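Local structure of DNA endonuclease I-CeuI (Chlamydomonas eugametos, 2EX5) at residues A63-S68 with P83-T88; I67-L72 with K177-W182; D11-L16 with I109-G114. The protein recognises a degenerate 17-19 base-pair DNA site and cuts it with a stagger, as a magnesium-dependent LAGLIDADG endonuclease acting in homing of its chloroplast group I intron. The protein carries 1 engineered substitution. All coordinates share one frame; numbering follows the deposited sequence.

Contact 1: residues A63-S68 with P83-T88; sequences ASLNIS and PEFNVT. With nucleotides of chain B.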
# COMPACT_ATOMS: atom_id res chain seq x y z
N ALA C 63 -1.43 3.83 -4.98
CA ALA C 63 -1.81 4.61 -6.18
C ALA C 63 -1.02 4.08 -7.37
O ALA C 63 -0.03 3.37 -7.21
CB ALA C 63 -1.45 6.08 -5.94
N SER C 64 -1.45 4.43 -8.57
CA SER C 64 -0.89 3.88 -9.73
C SER C 64 -1.03 4.96 -10.72
O SER C 64 -2.10 5.51 -10.85
CB SER C 64 -1.66 2.66 -10.18
OG SER C 64 -1.10 2.28 -11.42
N LEU C 65 0.05 5.28 -11.41
CA LEU C 65 0.02 6.10 -12.56
C LEU C 65 0.26 5.19 -13.75
O LEU C 65 1.37 4.57 -13.88
CB LEU C 65 1.18 7.15 -12.48
CG LEU C 65 0.99 8.31 -11.48
CD1 LEU C 65 2.35 8.97 -11.23
CD2 LEU C 65 0.03 9.34 -12.00
N ASN C 66 -0.70 5.10 -14.69
CA ASN C 66 -0.51 4.06 -15.69
C ASN C 66 -0.90 4.51 -17.08
O ASN C 66 -1.58 5.53 -17.23
CB ASN C 66 -1.17 2.76 -15.23
CG ASN C 66 -2.69 2.94 -14.99
OD1 ASN C 66 -3.17 2.84 -13.82
ND2 ASN C 66 -3.42 3.16 -16.07
N ILE C 67 -0.42 3.81 -18.09
CA ILE C 67 -0.67 4.20 -19.44
C ILE C 67 -1.11 2.99 -20.16
O ILE C 67 -0.37 1.95 -20.24
CB ILE C 67 0.66 4.84 -20.14
CG1 ILE C 67 1.05 6.19 -19.47
CG2 ILE C 67 0.42 5.08 -21.72
CD1 ILE C 67 2.51 6.51 -19.59
N SER C 68 -2.27 3.09 -20.75
CA SER C 68 -2.80 2.02 -21.52
C SER C 68 -2.79 2.27 -23.05
O SER C 68 -2.95 3.42 -23.49
CB SER C 68 -4.17 1.71 -20.94
OG SER C 68 -4.81 0.90 -21.89
N PRO C 83 -3.38 7.81 -20.43
CA PRO C 83 -2.92 7.97 -19.04
C PRO C 83 -4.10 7.95 -18.03
O PRO C 83 -5.22 8.51 -18.28
CB PRO C 83 -2.24 9.36 -19.05
CG PRO C 83 -2.90 10.13 -20.08
CD PRO C 83 -3.52 9.13 -21.08
N GLU C 84 -3.84 7.38 -16.88
CA GLU C 84 -4.83 7.32 -15.81
C GLU C 84 -4.05 7.35 -14.51
O GLU C 84 -3.02 6.73 -14.41
CB GLU C 84 -5.65 6.04 -15.91
CG GLU C 84 -6.68 5.86 -14.71
CD GLU C 84 -7.65 4.76 -14.97
OE1 GLU C 84 -7.63 3.79 -14.20
OE2 GLU C 84 -8.41 4.79 -16.00
N PHE C 85 -4.54 8.08 -13.50
CA PHE C 85 -4.13 7.90 -12.10
C PHE C 85 -5.21 7.18 -11.32
O PHE C 85 -6.34 7.54 -11.46
CB PHE C 85 -3.95 9.29 -11.55
CG PHE C 85 -3.83 9.36 -10.03
CD1 PHE C 85 -4.93 9.73 -9.24
CD2 PHE C 85 -2.65 9.07 -9.43
CE1 PHE C 85 -4.81 9.77 -7.83
CE2 PHE C 85 -2.54 9.09 -8.03
CZ PHE C 85 -3.63 9.48 -7.24
N ASN C 86 -4.93 6.22 -10.42
CA ASN C 86 -6.04 5.69 -9.62
C ASN C 86 -5.49 5.30 -8.33
O ASN C 86 -4.26 5.10 -8.26
CB ASN C 86 -6.84 4.46 -10.20
CG ASN C 86 -6.00 3.18 -10.40
OD1 ASN C 86 -5.96 2.67 -11.48
ND2 ASN C 86 -5.37 2.67 -9.38
N VAL C 87 -6.39 5.09 -7.36
CA VAL C 87 -6.05 4.64 -5.99
C VAL C 87 -7.18 3.78 -5.50
O VAL C 87 -8.29 4.25 -5.43
CB VAL C 87 -5.94 5.82 -4.97
CG1 VAL C 87 -4.91 5.42 -3.69
CG2 VAL C 87 -5.43 6.95 -5.65
N THR C 88 -6.82 2.63 -4.94
CA THR C 88 -7.69 1.54 -4.63
C THR C 88 -7.57 1.30 -3.15
O THR C 88 -6.52 1.46 -2.54
CB THR C 88 -7.23 0.31 -5.42
OG1 THR C 88 -7.13 0.74 -6.77
CG2 THR C 88 -8.17 -0.89 -5.26
P DA B 17 1.17 -0.50 -10.11
OP1 DA B 17 2.55 -1.01 -10.15
OP2 DA B 17 0.91 0.97 -10.11
O5' DA B 17 0.32 -1.00 -11.39
C5' DA B 17 0.38 -2.44 -11.83
C4' DA B 17 -0.44 -2.59 -13.11
O4' DA B 17 -1.85 -2.54 -12.67
C3' DA B 17 -0.31 -1.42 -14.05
O3' DA B 17 -0.07 -1.97 -15.32
C2' DA B 17 -1.73 -0.73 -13.95
C1' DA B 17 -2.64 -1.88 -13.57
N9 DA B 17 -4.01 -1.58 -13.06
C8 DA B 17 -4.50 -0.48 -12.32
N7 DA B 17 -5.77 -0.56 -12.06
C5 DA B 17 -6.20 -1.75 -12.71
C6 DA B 17 -7.45 -2.41 -12.86
N6 DA B 17 -8.64 -1.99 -12.39
N1 DA B 17 -7.48 -3.59 -13.55
C2 DA B 17 -6.32 -4.07 -14.08
N3 DA B 17 -5.07 -3.57 -13.99
C4 DA B 17 -5.10 -2.38 -13.30
P DC B 18 0.38 -1.15 -16.61
OP1 DC B 18 0.96 -2.12 -17.54
OP2 DC B 18 1.24 -0.07 -16.09
O5' DC B 18 -0.80 -0.30 -17.25
C5' DC B 18 -1.72 -0.56 -18.38
C4' DC B 18 -2.57 -1.82 -18.20
O4' DC B 18 -3.35 -1.72 -16.99
C3' DC B 18 -3.63 -2.05 -19.27
O3' DC B 18 -3.04 -2.82 -20.31
C2' DC B 18 -4.81 -2.78 -18.58
C1' DC B 18 -4.66 -2.23 -17.18
N1 DC B 18 -5.65 -1.17 -16.58
C2 DC B 18 -6.95 -1.61 -16.40
O2 DC B 18 -7.11 -2.73 -16.85
N3 DC B 18 -7.93 -0.83 -15.80
C4 DC B 18 -7.56 0.36 -15.35
N4 DC B 18 -8.54 1.09 -14.80
C5 DC B 18 -6.23 0.88 -15.53
C6 DC B 18 -5.28 0.09 -16.16
P DC B 19 -3.56 -2.68 -21.82
OP1 DC B 19 -2.78 -3.74 -22.53
OP2 DC B 19 -3.19 -1.29 -22.29
O5' DC B 19 -5.09 -2.95 -21.92
C5' DC B 19 -5.62 -4.15 -21.41
C4' DC B 19 -7.06 -4.23 -21.93
O4' DC B 19 -7.90 -3.50 -21.00
C3' DC B 19 -7.31 -3.56 -23.27
O3' DC B 19 -8.07 -4.56 -23.99
C2' DC B 19 -8.09 -2.26 -22.93
C1' DC B 19 -8.76 -2.57 -21.58
N1 DC B 19 -8.82 -1.40 -20.54
C2 DC B 19 -10.04 -1.07 -20.01
O2 DC B 19 -11.06 -1.68 -20.43
N3 DC B 19 -10.11 -0.03 -19.13
C4 DC B 19 -9.07 0.68 -18.75
N4 DC B 19 -9.28 1.66 -17.85
C5 DC B 19 -7.80 0.35 -19.27
C6 DC B 19 -7.73 -0.67 -20.16
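Leu65 and Phe85 face each other as a non-hydrogen-bonded pair of an antiparallel hairpin whose two strand segments run at 161°. The tight side of this contact is the one that also carries Ala63 and Val87. With CG opposite its own backbone nitrogen (chi1 167°), Phe85 lays its ring along the hairpin toward the Ala63 end, its CD2-CE2 side turned to the first strand; CD2 of Leu65 comes in at the ring edge, 3.7 Å from CD2 of Phe85. The methyl CB of Ala63 closes on Phe85 CE2 at 3.8 Å, from an oblique direction. The same side thins out toward Ile67 and Pro83, where the nearest pair, Ile67 CG1 and Pro83 CA, is 4.4 Å apart.

Between the strands, Ser64 pairs with Asn86 and Asn66 with Glu84, each through two reciprocal backbone bonds. The straightest of the four is Asn66 N to Glu84 O, 2.8 Å long with 170° at the hydrogen.

On the other side of the hairpin the side chains are polar, make few contacts with one another beyond Asn66 with Glu84, and turn to DNA. Asn66 and Glu84 run alongside each other in the same direction, their amide and carboxylate planes well turned against each other, with ND2 of Asn66 3.6 Å from CB of Glu84. Extended beyond CG, Glu84 reaches the base of DC18 of chain B, whose N4 donates to OE1 at 2.9 Å. Ser64 OG grips phosphate oxygen OP2 of DA17 of chain B at 2.7 Å. The hairpin belongs to the DNA-binding sheet of the LAGLIDADG fold.

The apolar side is roofed by helices: Phe85 meets Leu129, Val133 and Tyr137 of helix 126-141, Leu65 meets Val153 and Phe156 of helix 147-164, and Val87 rests on helix 49-62, while strand 118-123 bonds to the backbone of Phe85 and Val87.

Contact 2: residues I67-L72 with K177-W182; sequences ISTKKL and KILPIW. With nucleotides of chain B.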
# COMPACT_ATOMS: atom_id res chain seq x y z
N ILE C 67 -0.42 3.81 -18.09
CA ILE C 67 -0.67 4.20 -19.44
C ILE C 67 -1.11 2.99 -20.16
O ILE C 67 -0.37 1.95 -20.24
CB ILE C 67 0.66 4.84 -20.14
CG1 ILE C 67 1.05 6.19 -19.47
CG2 ILE C 67 0.42 5.08 -21.72
CD1 ILE C 67 2.51 6.51 -19.59
N SER C 68 -2.27 3.09 -20.75
CA SER C 68 -2.80 2.02 -21.52
C SER C 68 -2.79 2.27 -23.05
O SER C 68 -2.95 3.42 -23.49
CB SER C 68 -4.17 1.71 -20.94
OG SER C 68 -4.81 0.90 -21.89
N THR C 69 -2.56 1.22 -23.86
CA THR C 69 -2.53 1.39 -25.29
C THR C 69 -3.45 0.39 -25.90
O THR C 69 -3.24 -0.80 -25.76
CB THR C 69 -1.10 1.29 -25.89
OG1 THR C 69 -0.36 2.40 -25.45
CG2 THR C 69 -1.12 1.38 -27.46
N LYS C 70 -4.45 0.90 -26.62
CA LYS C 70 -5.62 0.08 -26.96
C LYS C 70 -6.20 0.45 -28.30
O LYS C 70 -6.08 1.56 -28.77
CB LYS C 70 -6.68 0.21 -25.87
CG LYS C 70 -6.94 1.71 -25.66
CD LYS C 70 -8.14 2.02 -24.79
CE LYS C 70 -7.92 1.80 -23.32
NZ LYS C 70 -9.08 2.56 -22.78
N LYS C 71 -6.83 -0.53 -28.95
CA LYS C 71 -7.37 -0.27 -30.27
C LYS C 71 -8.59 0.64 -30.11
O LYS C 71 -9.46 0.39 -29.24
CB LYS C 71 -7.79 -1.58 -30.97
CG LYS C 71 -6.68 -2.24 -31.74
CD LYS C 71 -7.12 -3.62 -32.14
CE LYS C 71 -6.56 -4.65 -31.15
NZ LYS C 71 -5.18 -4.25 -30.60
N LEU C 72 -8.65 1.66 -30.97
CA LEU C 72 -9.83 2.43 -31.16
C LEU C 72 -9.99 2.67 -32.66
O LEU C 72 -9.28 3.52 -33.21
CB LEU C 72 -9.65 3.74 -30.45
CG LEU C 72 -10.91 4.38 -29.90
CD1 LEU C 72 -10.61 5.71 -29.18
CD2 LEU C 72 -11.87 4.56 -31.04
N LYS C 177 8.54 8.68 -30.15
CA LYS C 177 8.54 9.18 -28.78
C LYS C 177 7.38 8.58 -27.86
O LYS C 177 7.67 7.99 -26.85
CB LYS C 177 8.63 10.71 -28.77
CG LYS C 177 10.14 11.23 -28.96
CD LYS C 177 10.24 12.78 -29.29
CE LYS C 177 11.47 13.20 -30.21
NZ LYS C 177 12.13 12.10 -31.04
N ILE C 178 6.11 8.64 -28.26
CA ILE C 178 5.02 8.18 -27.39
C ILE C 178 5.00 6.69 -27.01
O ILE C 178 5.04 6.33 -25.81
CB ILE C 178 3.65 8.65 -27.93
CG1 ILE C 178 3.62 10.20 -27.92
CG2 ILE C 178 2.47 7.93 -27.21
CD1 ILE C 178 2.23 10.80 -28.37
N LEU C 179 5.02 5.83 -28.02
CA LEU C 179 4.90 4.40 -27.80
C LEU C 179 6.06 3.82 -26.97
O LEU C 179 5.84 2.97 -26.06
CB LEU C 179 4.74 3.68 -29.15
CG LEU C 179 3.40 3.14 -29.64
CD1 LEU C 179 2.18 3.51 -28.73
CD2 LEU C 179 3.11 3.35 -31.14
N PRO C 180 7.30 4.30 -27.23
CA PRO C 180 8.42 3.83 -26.40
C PRO C 180 8.30 4.19 -24.95
O PRO C 180 8.74 3.45 -24.13
CB PRO C 180 9.65 4.53 -27.02
CG PRO C 180 9.31 4.79 -28.44
CD PRO C 180 7.79 5.19 -28.33
N ILE C 181 7.77 5.35 -24.59
CA ILE C 181 7.52 5.60 -23.14
C ILE C 181 6.46 4.65 -22.60
O ILE C 181 6.63 4.09 -21.51
CB ILE C 181 7.02 7.07 -22.88
CG1 ILE C 181 8.13 8.08 -23.18
CG2 ILE C 181 6.55 7.18 -21.49
CD1 ILE C 181 7.52 9.45 -23.62
N TRP C 182 5.34 4.51 -23.31
CA TRP C 182 4.33 3.49 -22.92
C TRP C 182 4.91 2.13 -22.62
O TRP C 182 4.63 1.51 -21.60
CB TRP C 182 3.26 3.35 -24.00
CG TRP C 182 2.53 1.98 -23.99
CD1 TRP C 182 1.57 1.58 -23.15
CD2 TRP C 182 2.69 0.93 -24.95
NE1 TRP C 182 1.18 0.29 -23.42
CE2 TRP C 182 1.80 -0.10 -24.59
CE3 TRP C 182 3.51 0.75 -26.08
CZ2 TRP C 182 1.72 -1.33 -25.32
CZ3 TRP C 182 3.39 -0.45 -26.82
CH2 TRP C 182 2.52 -1.47 -26.43
P DC B 19 -3.56 -2.68 -21.82
OP1 DC B 19 -2.78 -3.74 -22.53
OP2 DC B 19 -3.19 -1.29 -22.29
O5' DC B 19 -5.09 -2.95 -21.92
C5' DC B 19 -5.62 -4.15 -21.41
C4' DC B 19 -7.06 -4.23 -21.93
O4' DC B 19 -7.90 -3.50 -21.00
C3' DC B 19 -7.31 -3.56 -23.27
O3' DC B 19 -8.07 -4.56 -23.99
C2' DC B 19 -8.09 -2.26 -22.93
C1' DC B 19 -8.76 -2.57 -21.58
N1 DC B 19 -8.82 -1.40 -20.54
C2 DC B 19 -10.04 -1.07 -20.01
O2 DC B 19 -11.06 -1.68 -20.43
N3 DC B 19 -10.11 -0.03 -19.13
C4 DC B 19 -9.07 0.68 -18.75
N4 DC B 19 -9.28 1.66 -17.85
C5 DC B 19 -7.80 0.35 -19.27
C6 DC B 19 -7.73 -0.67 -20.16
P DG B 20 -9.00 -4.24 -25.27
OP1 DG B 20 -9.32 -5.61 -25.75
OP2 DG B 20 -8.49 -3.24 -26.22
O5' DG B 20 -10.44 -3.80 -24.68
C5' DG B 20 -11.35 -4.59 -23.84
C4' DG B 20 -12.68 -3.90 -24.08
O4' DG B 20 -12.93 -2.79 -23.14
C3' DG B 20 -12.83 -3.36 -25.52
O3' DG B 20 -13.94 -4.04 -26.10
C2' DG B 20 -13.08 -1.88 -25.42
C1' DG B 20 -13.30 -1.63 -23.93
N9 DG B 20 -12.55 -0.54 -23.30
C8 DG B 20 -11.24 -0.25 -23.47
N7 DG B 20 -10.89 0.75 -22.70
C5 DG B 20 -12.04 1.14 -22.03
C6 DG B 20 -12.23 2.20 -21.12
O6 DG B 20 -11.38 2.97 -20.68
N1 DG B 20 -13.51 2.29 -20.67
C2 DG B 20 -14.49 1.45 -21.09
N2 DG B 20 -15.69 1.70 -20.52
N3 DG B 20 -14.32 0.46 -22.00
C4 DG B 20 -13.05 0.36 -22.38
O HOH W 1 2.42 1.30 -19.72
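Thr69 sits over one face of the Trp182 indole, and ring contacts dominate this meeting of strand and helix. CB of Thr69 stands 3.6 Å from the centroid of the five-membered ring and 19° off its normal, which meets the geometry of a CH-pi contact. The hydroxyl lies over the same ring, with OG1 3.1 Å from CD1 of Trp182; an atom above the plane cannot take the in-plane N-H, and no hydrogen bond forms to NE1. The carbonyl oxygen of Ile67 approaches the ring at its edge instead.

Apolar contacts flank the indole. CG2 of Ile67 reaches Trp182 CD1 at 4.0 Å, and CG2 of Thr69 touches CD1 of Leu179 at 4.1 Å, the two side chains standing roughly perpendicular. In the fold, helix 171-185 thus covers the C-terminal half of strand 63-71, an outermost strand of the sheet that LAGLIDADG proteins lay against DNA; Phe196 adds to the packing on both Thr69 and Trp182.

Polar links are few and mostly point to other partners. One water bridges the backbones, at 2.9 Å from Ile67 O and also bonded to Trp182 O. Ser68, whose CB points away from the helix, holds phosphate oxygen OP2 of DC19 of chain B through OG at 2.8 Å, and Thr69 N bonds to that same oxygen at 3.0 Å. Lys70, bent at chi3, brings NZ within 2.6 Å of N7 of DG20 of chain B, with a weaker bond to O6, so it reads two acceptors of one guanine.

Contact 3: residues D11-L16 with I109-G114; sequences DKLEEL and IRHKSG. With nucleotides of chain A; nucleotides of chain B.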
# COMPACT_ATOMS: atom_id res chain seq x y z
N ASP C 11 -27.48 -1.34 -0.91
CA ASP C 11 -28.07 -0.02 -0.67
C ASP C 11 -27.01 1.08 -0.79
O ASP C 11 -27.30 2.20 -1.27
CB ASP C 11 -28.77 0.05 0.71
CG ASP C 11 -27.86 0.58 1.83
OD1 ASP C 11 -27.09 -0.22 2.40
OD2 ASP C 11 -27.92 1.79 2.17
N LYS C 12 -25.79 0.76 -0.31
CA LYS C 12 -24.62 1.65 -0.41
C LYS C 12 -24.13 1.76 -1.84
O LYS C 12 -23.90 2.85 -2.32
CB LYS C 12 -23.50 1.19 0.52
CG LYS C 12 -23.85 1.21 1.96
CD LYS C 12 -23.24 2.35 2.70
CE LYS C 12 -23.80 2.43 4.11
NZ LYS C 12 -23.35 1.30 4.93
N LEU C 13 -24.02 0.62 -2.53
CA LEU C 13 -23.67 0.64 -3.95
C LEU C 13 -24.57 1.56 -4.76
O LEU C 13 -24.08 2.36 -5.55
CB LEU C 13 -23.70 -0.77 -4.53
CG LEU C 13 -22.52 -1.71 -4.28
CD1 LEU C 13 -22.62 -2.83 -5.25
CD2 LEU C 13 -21.24 -0.92 -4.54
N GLU C 14 -25.89 1.44 -4.54
CA GLU C 14 -26.89 2.23 -5.29
C GLU C 14 -26.84 3.67 -4.98
O GLU C 14 -26.86 4.53 -5.87
CB GLU C 14 -28.31 1.72 -4.99
CG GLU C 14 -29.02 1.40 -6.36
CD GLU C 14 -28.32 0.26 -7.04
OE1 GLU C 14 -27.98 -0.70 -6.29
OE2 GLU C 14 -28.08 0.35 -8.26
N GLU C 15 -26.67 3.94 -3.69
CA GLU C 15 -26.46 5.29 -3.19
C GLU C 15 -25.18 5.97 -3.72
O GLU C 15 -25.23 7.11 -4.10
CB GLU C 15 -26.52 5.24 -1.69
CG GLU C 15 -26.72 6.61 -1.05
CD GLU C 15 -28.04 7.24 -1.42
OE1 GLU C 15 -28.06 8.46 -1.82
OE2 GLU C 15 -29.02 6.48 -1.33
N LEU C 16 -24.06 5.27 -3.77
CA LEU C 16 -22.84 5.72 -4.52
C LEU C 16 -23.09 6.02 -6.00
O LEU C 16 -22.59 7.04 -6.56
CB LEU C 16 -21.69 4.66 -4.38
CG LEU C 16 -20.22 4.99 -4.75
CD1 LEU C 16 -19.85 6.37 -4.16
CD2 LEU C 16 -19.25 3.93 -4.23
N ILE C 109 -14.86 8.59 -6.81
CA ILE C 109 -14.85 7.32 -6.11
C ILE C 109 -15.97 6.38 -6.58
O ILE C 109 -17.18 6.72 -6.59
CB ILE C 109 -14.93 7.52 -4.60
CG1 ILE C 109 -13.65 8.25 -4.11
CG2 ILE C 109 -15.15 6.21 -3.91
CD1 ILE C 109 -13.61 8.58 -2.67
N ARG C 110 -15.58 5.17 -6.98
CA ARG C 110 -16.55 4.26 -7.48
C ARG C 110 -16.22 2.89 -6.90
O ARG C 110 -15.10 2.67 -6.46
CB ARG C 110 -16.57 4.28 -9.00
CG ARG C 110 -16.63 5.68 -9.64
CD ARG C 110 -17.17 5.61 -11.17
NE ARG C 110 -17.00 6.81 -12.02
CZ ARG C 110 -15.81 7.31 -12.43
NH1 ARG C 110 -15.73 8.40 -13.23
NH2 ARG C 110 -14.68 6.75 -12.03
N HIS C 111 -17.19 1.97 -6.88
CA HIS C 111 -16.97 0.60 -6.51
C HIS C 111 -16.13 -0.11 -7.60
O HIS C 111 -16.41 0.00 -8.81
CB HIS C 111 -18.32 -0.11 -6.29
CG HIS C 111 -18.21 -1.59 -6.04
ND1 HIS C 111 -18.67 -2.53 -6.93
CD2 HIS C 111 -17.64 -2.29 -5.02
CE1 HIS C 111 -18.44 -3.74 -6.46
NE2 HIS C 111 -17.82 -3.62 -5.29
N LYS C 112 -15.08 -0.80 -7.18
CA LYS C 112 -14.39 -1.70 -8.10
C LYS C 112 -15.23 -2.90 -8.48
O LYS C 112 -15.47 -3.84 -7.66
CB LYS C 112 -13.07 -2.19 -7.52
CG LYS C 112 -12.41 -3.20 -8.41
CD LYS C 112 -11.08 -3.62 -7.71
CE LYS C 112 -10.05 -3.80 -8.68
NZ LYS C 112 -9.44 -2.46 -9.11
N SER C 113 -15.64 -2.88 -9.73
CA SER C 113 -16.39 -3.96 -10.30
C SER C 113 -15.77 -5.30 -9.94
O SER C 113 -14.55 -5.49 -10.06
CB SER C 113 -16.40 -3.74 -11.81
OG SER C 113 -16.69 -4.95 -12.46
N GLY C 114 -16.62 -6.21 -9.49
CA GLY C 114 -16.27 -7.59 -9.13
C GLY C 114 -15.47 -7.74 -7.86
O GLY C 114 -14.64 -8.67 -7.71
P DC A 7 -18.91 9.39 -15.10
OP1 DC A 7 -20.34 9.14 -14.79
OP2 DC A 7 -18.07 10.27 -14.20
O5' DC A 7 -18.50 7.81 -15.28
C5' DC A 7 -19.42 6.97 -16.10
C4' DC A 7 -18.99 5.53 -16.16
O4' DC A 7 -17.94 5.46 -17.17
C3' DC A 7 -18.38 4.96 -14.88
O3' DC A 7 -18.64 3.62 -14.76
C2' DC A 7 -16.88 5.01 -15.11
C1' DC A 7 -16.89 4.70 -16.62
N1 DC A 7 -15.53 4.84 -17.16
C2 DC A 7 -15.08 4.02 -18.22
O2 DC A 7 -15.88 3.27 -18.76
N3 DC A 7 -13.79 4.11 -18.63
C4 DC A 7 -13.00 4.95 -18.04
N4 DC A 7 -11.77 5.11 -18.48
C5 DC A 7 -13.46 5.79 -17.01
C6 DC A 7 -14.71 5.72 -16.60
P DG B 16 -1.07 -2.42 -4.08
OP1 DG B 16 -0.79 -3.47 -5.05
OP2 DG B 16 -0.05 -2.19 -3.03
O5' DG B 16 -1.55 -1.04 -4.79
C5' DG B 16 -1.05 -0.34 -5.91
C4' DG B 16 -0.92 -1.29 -7.16
O4' DG B 16 -1.98 -2.24 -7.51
C3' DG B 16 -0.74 -0.55 -8.41
O3' DG B 16 0.57 -1.18 -8.90
C2' DG B 16 -2.05 -0.79 -9.18
C1' DG B 16 -2.36 -2.24 -8.86
N9 DG B 16 -3.83 -2.59 -8.99
C8 DG B 16 -4.91 -1.92 -8.44
N7 DG B 16 -6.07 -2.38 -8.77
C5 DG B 16 -5.77 -3.47 -9.58
C6 DG B 16 -6.61 -4.42 -10.20
O6 DG B 16 -7.87 -4.38 -10.13
N1 DG B 16 -5.94 -5.40 -11.00
C2 DG B 16 -4.54 -5.38 -11.11
N2 DG B 16 -3.83 -6.30 -11.80
N3 DG B 16 -3.80 -4.55 -10.45
C4 DG B 16 -4.44 -3.61 -9.73
P DG A 9 -19.53 -3.69 -14.88
OP1 DG A 9 -20.72 -4.28 -15.57
OP2 DG A 9 -19.41 -3.81 -13.39
O5' DG A 9 -18.22 -4.22 -15.68
C5' DG A 9 -18.36 -4.41 -17.11
C4' DG A 9 -17.10 -4.95 -17.73
O4' DG A 9 -15.99 -3.98 -17.78
C3' DG A 9 -16.62 -6.14 -16.92
O3' DG A 9 -16.27 -7.11 -17.93
C2' DG A 9 -15.39 -5.62 -16.16
C1' DG A 9 -14.86 -4.45 -17.04
N9 DG A 9 -14.19 -3.39 -16.23
C8 DG A 9 -14.78 -2.61 -15.23
N7 DG A 9 -13.97 -1.79 -14.65
C5 DG A 9 -12.73 -2.02 -15.30
C6 DG A 9 -11.41 -1.45 -15.20
O6 DG A 9 -10.98 -0.55 -14.43
N1 DG A 9 -10.41 -2.05 -16.06
C2 DG A 9 -10.65 -3.03 -16.95
N2 DG A 9 -9.53 -3.48 -17.67
N3 DG A 9 -11.92 -3.51 -17.11
C4 DG A 9 -12.87 -3.02 -16.27
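Leu13 and His111 meet where helix 10-26 packs beside strand 108-111, an outermost strand of the four-stranded antiparallel sheet in this LAGLIDADG endonuclease. The contact is small and carries no hydrogen bond between its two segments.

His111 can be traced from its root outward. CB points at the helix and lies 3.5 Å from CD2 of Leu13. With CG turned opposite the backbone nitrogen (chi1 174°), the ring presents a face to that same methyl, and CG is the nearest ring atom, 3.4 Å from Leu13 CD2. ND1 and CD2 of the ring, on either side of CG, stand somewhat farther from it, so the methyl sits toward the CG rim. Measured to the ring centroid, Leu13 CD2 is 3.9 Å away and 28° off the normal, which satisfies a CH-pi contact. NE2, at the far side of the ring, bonds to the carbonyl oxygen of Ser115, a link that helps fix the ring rotation.

One turn along the helix, Leu16 spreads its two methyls over the strand backbone: CD1 lies 3.6 Å from Ile109 O, and CD2 lies 3.9 Å from His111 N. Leu36 and Leu39 of helix 29-40 also pack on Leu16. Ile109 O itself accepts a bond from Asn20 of the same helix 10-26, giving the edge strand a polar tie to that helix.

Away from the helix, the strand and the loop after it turn to DNA. Ser113 OG bonds to OP2 of DG9 of chain A at 3.1 Å. Arg110 lays one guanidinium face over C2' of DC7 of chain A, while at its edge NH1 donates to that nucleotide's OP2 at 3.1 Å, with 166° at the hydrogen.

In the fold
Contact 1 lies near the middle of the chain, its centre about 4 Å from the chain's centre, and every touching residue is buried. Contacts 2 and 3 sit on opposite sides of that centre, about 30 Å apart between their own centres. All three reach one sheet: contacts 1 and 2 share strand 63-71 with Ile67 and Ser68, whereas contact 3 takes the other outermost strand, 108-111. Chemistry follows position. Contact 1 joins neighbouring strands by paired backbone bonds; contacts 2 and 3 seat helices against outermost strands through CH-pi and aliphatic packing, contact 3 being only partly buried. In each, the sheet also meets DNA.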